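Local coordinates for 190aa long hypothetical protein (PDB 2DDZ) that is of unknown function but assembles as a hexamer and belongs to an uncharacterised family of the class II tRNA synthetase clan, at residues G18-R22 and S23-Y27; V96-L99 and W100-I104. One frame throughout, in Å; residues are numbered along the deposited sequence.

Contact 1: residues G18-R22 and S23-Y27; sequences GSAIR and SHWAY
Ala20 sits over one face of the Trp25 indole, its CA and CB close to the ring, a CH-pi contact formed where a 3-10 turn, 19-21, meets the start of helix 25-30. Ala20 CA stands 3.5 Å from the centroid of the five-membered ring, only 6° off its normal, and Ala20 CB comes down to 3.4 Å from Trp25 CE2, so the methyl rests over the middle of the indole. The indole leaves the backbone with CG opposite the amide N (chi1 -179°), which carries it back from the helix start to lie against the alanine. Behind this pair a type II beta turn runs from Arg22 to Trp25, with His24 as its positive-phi residue and at the N-cap position; the turn bond, Trp25 N to Arg22 O at 3.4 Å, is weak. Lys133 NZ reaches in from strand 131-139 to hydrogen-bond both Ala20 O and Arg22 O, fastening the turn from outside, while Ile72 of strand 68-75 touches both Ala20 and Trp25. A serine in place of Trp25 would probably leave the Ala20 methyl without its aromatic floor and open a gap above the sheet. Near the backbone, Trp25 CB sits 3.3 Å from Arg22 O.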
# COMPACT_ATOMS: atom_id res chain seq x y z
N GLY E 18 -22.56 -2.94 18.56
CA GLY E 18 -21.68 -2.32 17.59
C GLY E 18 -20.19 -2.39 17.90
O GLY E 18 -19.37 -2.33 16.98
N SER E 19 -19.83 -2.51 19.18
CA SER E 19 -18.42 -2.54 19.57
C SER E 19 -17.64 -3.76 19.11
O SER E 19 -16.41 -3.79 19.23
CB SER E 19 -18.27 -2.36 21.09
OG SER E 19 -18.79 -3.47 21.80
N ALA E 20 -18.32 -4.77 18.59
CA ALA E 20 -17.62 -5.96 18.12
C ALA E 20 -16.96 -5.69 16.77
O ALA E 20 -16.17 -6.49 16.28
CB ALA E 20 -18.59 -7.13 18.01
N ILE E 21 -17.28 -4.54 16.18
CA ILE E 21 -16.71 -4.13 14.89
C ILE E 21 -15.26 -3.69 15.03
O ILE E 21 -14.53 -3.63 14.05
CB ILE E 21 -17.51 -2.96 14.27
CG1 ILE E 21 -17.26 -2.92 12.76
CG2 ILE E 21 -17.11 -1.64 14.94
CD1 ILE E 21 -17.80 -4.12 12.03
N ARG E 22 -14.85 -3.39 16.27
CA ARG E 22 -13.47 -2.95 16.53
C ARG E 22 -12.39 -3.99 16.23
O ARG E 22 -12.64 -5.21 16.28
CB ARG E 22 -13.27 -2.48 18.00
CG ARG E 22 -14.19 -1.31 18.37
CD ARG E 22 -13.63 -0.54 19.51
NE ARG E 22 -14.51 0.39 20.14
CZ ARG E 22 -14.05 1.24 21.05
NH1 ARG E 22 -14.88 2.11 21.58
NH2 ARG E 22 -12.77 1.20 21.44
N SER E 23 -11.18 -3.51 15.99
CA SER E 23 -10.07 -4.39 15.67
C SER E 23 -9.64 -5.25 16.84
O SER E 23 -9.68 -4.81 17.99
CB SER E 23 -8.86 -3.59 15.15
OG SER E 23 -8.32 -2.73 16.14
N HIS E 24 -9.23 -6.47 16.52
CA HIS E 24 -8.77 -7.45 17.50
C HIS E 24 -9.87 -7.90 18.46
O HIS E 24 -9.58 -8.47 19.50
CB HIS E 24 -7.57 -6.89 18.28
CG HIS E 24 -6.31 -6.78 17.47
ND1 HIS E 24 -5.54 -7.88 17.14
CD2 HIS E 24 -5.67 -5.71 16.95
CE1 HIS E 24 -4.47 -7.48 16.47
NE2 HIS E 24 -4.53 -6.17 16.34
N TRP E 25 -11.12 -7.66 18.09
CA TRP E 25 -12.24 -8.06 18.95
C TRP E 25 -12.20 -9.56 19.27
O TRP E 25 -12.21 -9.95 20.44
CB TRP E 25 -13.56 -7.70 18.28
CG TRP E 25 -14.74 -8.07 19.12
CD1 TRP E 25 -15.14 -7.47 20.27
CD2 TRP E 25 -15.66 -9.15 18.88
NE1 TRP E 25 -16.25 -8.10 20.77
CE2 TRP E 25 -16.59 -9.14 19.94
CE3 TRP E 25 -15.78 -10.12 17.89
CZ2 TRP E 25 -17.64 -10.06 20.04
CZ3 TRP E 25 -16.83 -11.05 17.98
CH2 TRP E 25 -17.74 -11.01 19.05
N ALA E 26 -12.16 -10.38 18.23
CA ALA E 26 -12.12 -11.83 18.37
C ALA E 26 -10.92 -12.29 19.20
O ALA E 26 -11.05 -13.18 20.03
CB ALA E 26 -12.09 -12.51 16.98
N TYR E 27 -9.76 -11.68 18.98
CA TYR E 27 -8.57 -12.08 19.71
C TYR E 27 -8.60 -11.62 21.15
O TYR E 27 -8.16 -12.34 22.06
CB TYR E 27 -7.32 -11.56 19.00
CG TYR E 27 -6.02 -11.96 19.67
CD1 TYR E 27 -5.70 -13.31 19.85
CD2 TYR E 27 -5.15 -11.00 20.18
CE1 TYR E 27 -4.54 -13.69 20.53
CE2 TYR E 27 -3.99 -11.36 20.85
CZ TYR E 27 -3.69 -12.70 21.03
OH TYR E 27 -2.56 -13.05 21.73

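Contact 2: residues V96-L99 and W100-I104. With GAI (guanidine), chain S.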
# COMPACT_ATOMS: atom_id res chain seq x y z
N VAL E 96 -27.13 -15.16 0.10
CA VAL E 96 -28.34 -15.14 -0.70
C VAL E 96 -28.47 -16.47 -1.45
O VAL E 96 -29.54 -17.09 -1.44
CB VAL E 96 -28.32 -13.94 -1.69
CG1 VAL E 96 -29.43 -14.07 -2.72
CG2 VAL E 96 -28.50 -12.64 -0.90
N GLU E 97 -27.39 -16.90 -2.08
CA GLU E 97 -27.36 -18.17 -2.80
C GLU E 97 -27.76 -19.31 -1.85
O GLU E 97 -28.49 -20.22 -2.21
CB GLU E 97 -25.95 -18.45 -3.32
CG GLU E 97 -25.55 -17.66 -4.55
CD GLU E 97 -24.03 -17.59 -4.73
OE1 GLU E 97 -23.34 -18.53 -4.26
OE2 GLU E 97 -23.54 -16.62 -5.33
N LEU E 98 -27.26 -19.22 -0.62
CA LEU E 98 -27.53 -20.23 0.39
C LEU E 98 -29.00 -20.33 0.80
O LEU E 98 -29.49 -21.41 1.11
CB LEU E 98 -26.67 -19.95 1.63
CG LEU E 98 -26.88 -20.93 2.79
CD1 LEU E 98 -26.56 -22.34 2.31
CD2 LEU E 98 -26.00 -20.55 3.98
N LEU E 99 -29.70 -19.20 0.82
CA LEU E 99 -31.11 -19.21 1.20
C LEU E 99 -31.92 -19.93 0.14
O LEU E 99 -32.98 -20.47 0.42
CB LEU E 99 -31.61 -17.78 1.40
CG LEU E 99 -31.11 -17.09 2.68
CD1 LEU E 99 -31.50 -15.63 2.67
CD2 LEU E 99 -31.69 -17.78 3.88
N TRP E 100 -31.41 -19.95 -1.09
CA TRP E 100 -32.08 -20.65 -2.17
C TRP E 100 -32.13 -22.16 -1.92
O TRP E 100 -33.10 -22.81 -2.27
CB TRP E 100 -31.38 -20.38 -3.50
CG TRP E 100 -31.82 -19.10 -4.12
CD1 TRP E 100 -31.22 -17.88 -4.02
CD2 TRP E 100 -33.00 -18.90 -4.91
NE1 TRP E 100 -31.94 -16.93 -4.69
CE2 TRP E 100 -33.04 -17.53 -5.25
CE3 TRP E 100 -34.02 -19.74 -5.36
CZ2 TRP E 100 -34.08 -16.98 -6.03
CZ3 TRP E 100 -35.05 -19.20 -6.13
CH2 TRP E 100 -35.07 -17.83 -6.46
N ASN E 101 -31.07 -22.70 -1.31
CA ASN E 101 -31.02 -24.14 -1.02
C ASN E 101 -31.95 -24.46 0.15
O ASN E 101 -32.06 -25.60 0.60
CB ASN E 101 -29.58 -24.57 -0.73
CG ASN E 101 -28.66 -24.39 -1.93
OD1 ASN E 101 -29.11 -24.23 -3.06
ND2 ASN E 101 -27.35 -24.41 -1.68
N TYR E 102 -32.61 -23.42 0.65
CA TYR E 102 -33.56 -23.57 1.72
C TYR E 102 -34.94 -23.31 1.12
O TYR E 102 -35.94 -23.24 1.84
CB TYR E 102 -33.30 -22.57 2.84
CG TYR E 102 -32.22 -22.98 3.81
CD1 TYR E 102 -30.87 -22.85 3.48
CD2 TYR E 102 -32.55 -23.47 5.08
CE1 TYR E 102 -29.87 -23.18 4.40
CE2 TYR E 102 -31.56 -23.81 6.00
CZ TYR E 102 -30.23 -23.66 5.66
OH TYR E 102 -29.26 -23.97 6.58
N GLY E 103 -34.97 -23.16 -0.20
CA GLY E 103 -36.22 -22.93 -0.90
C GLY E 103 -36.77 -21.52 -0.81
O GLY E 103 -37.96 -21.31 -1.02
N ILE E 104 -35.91 -20.56 -0.50
CA ILE E 104 -36.33 -19.16 -0.38
C ILE E 104 -35.96 -18.29 -1.57
O ILE E 104 -34.81 -18.26 -2.00
CB ILE E 104 -35.74 -18.56 0.89
CG1 ILE E 104 -36.33 -19.30 2.09
CG2 ILE E 104 -36.02 -17.06 0.96
CD1 ILE E 104 -35.78 -18.83 3.39
C GAI S . -33.09 -19.96 -8.90
N1 GAI S . -32.09 -19.74 -8.11
N2 GAI S . -33.47 -21.21 -9.21
N3 GAI S . -33.77 -18.91 -9.42
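Val96 O lies 3.2 Å from Trp100 CD1, oblique to the indole, at the last turn of helix 81-100, and also takes a weak bond from Trp100 N. Trp100 CG is anti to the carbonyl carbon (chi1 -83°), which turns the indole back along the helix past Val96 O. Glu97 O accepts a second weak bond from the Trp100 N-H; the Glu97 carboxylate makes a salt bridge with Arg108 of a neighbouring subunit. Leu98 runs alongside Tyr102, with Leu98 CD1 4.0 Å from Tyr102 CE1. Leu98 O meets the phenol edge in plane, 3.1 Å from Tyr102 CD1. The far end of that ring is held by a hydrogen bond from Tyr102 OH to Glu163. Leu99 O closes the helix: Ile104 N binds it at 3.1 Å, tilted 30° from the carbonyl plane, and with Gly103 N to Trp100 O at 2.8 Å this makes a Schellman motif, Gly103 taking the positive phi. Leu99 CB also packs on Ile104 CB. Ile104 O lies over the centre of one Trp100 face and a guanidine over the opposite face, its N1 toward the rim, 3.4 Å from Trp100 CE3. If protonated, as is likely, the guanidine would bring positive charge over the indole's electron-rich face.

In the fold
Following the chain from its N terminus, contact 1 comes first, in the loop after strand 5-8, and bends the backbone into helix 25-30 beside strands 36-45, 68-75 and 131-139. Contact 2 opens only after contact 1 has closed, where helix 81-100 ends and the chain turns toward strand 106-109; its side chains pack on helix 161-184 and strand 112-115. The two are in series, neither enclosing nor crossing the other. They lie on opposite sides of the chain's centre, with centres about 29 Å apart and nearest atoms about 19 Å apart. Both reach the same neighbouring subunit, which therefore meets the chain at two separate places in the hexamer.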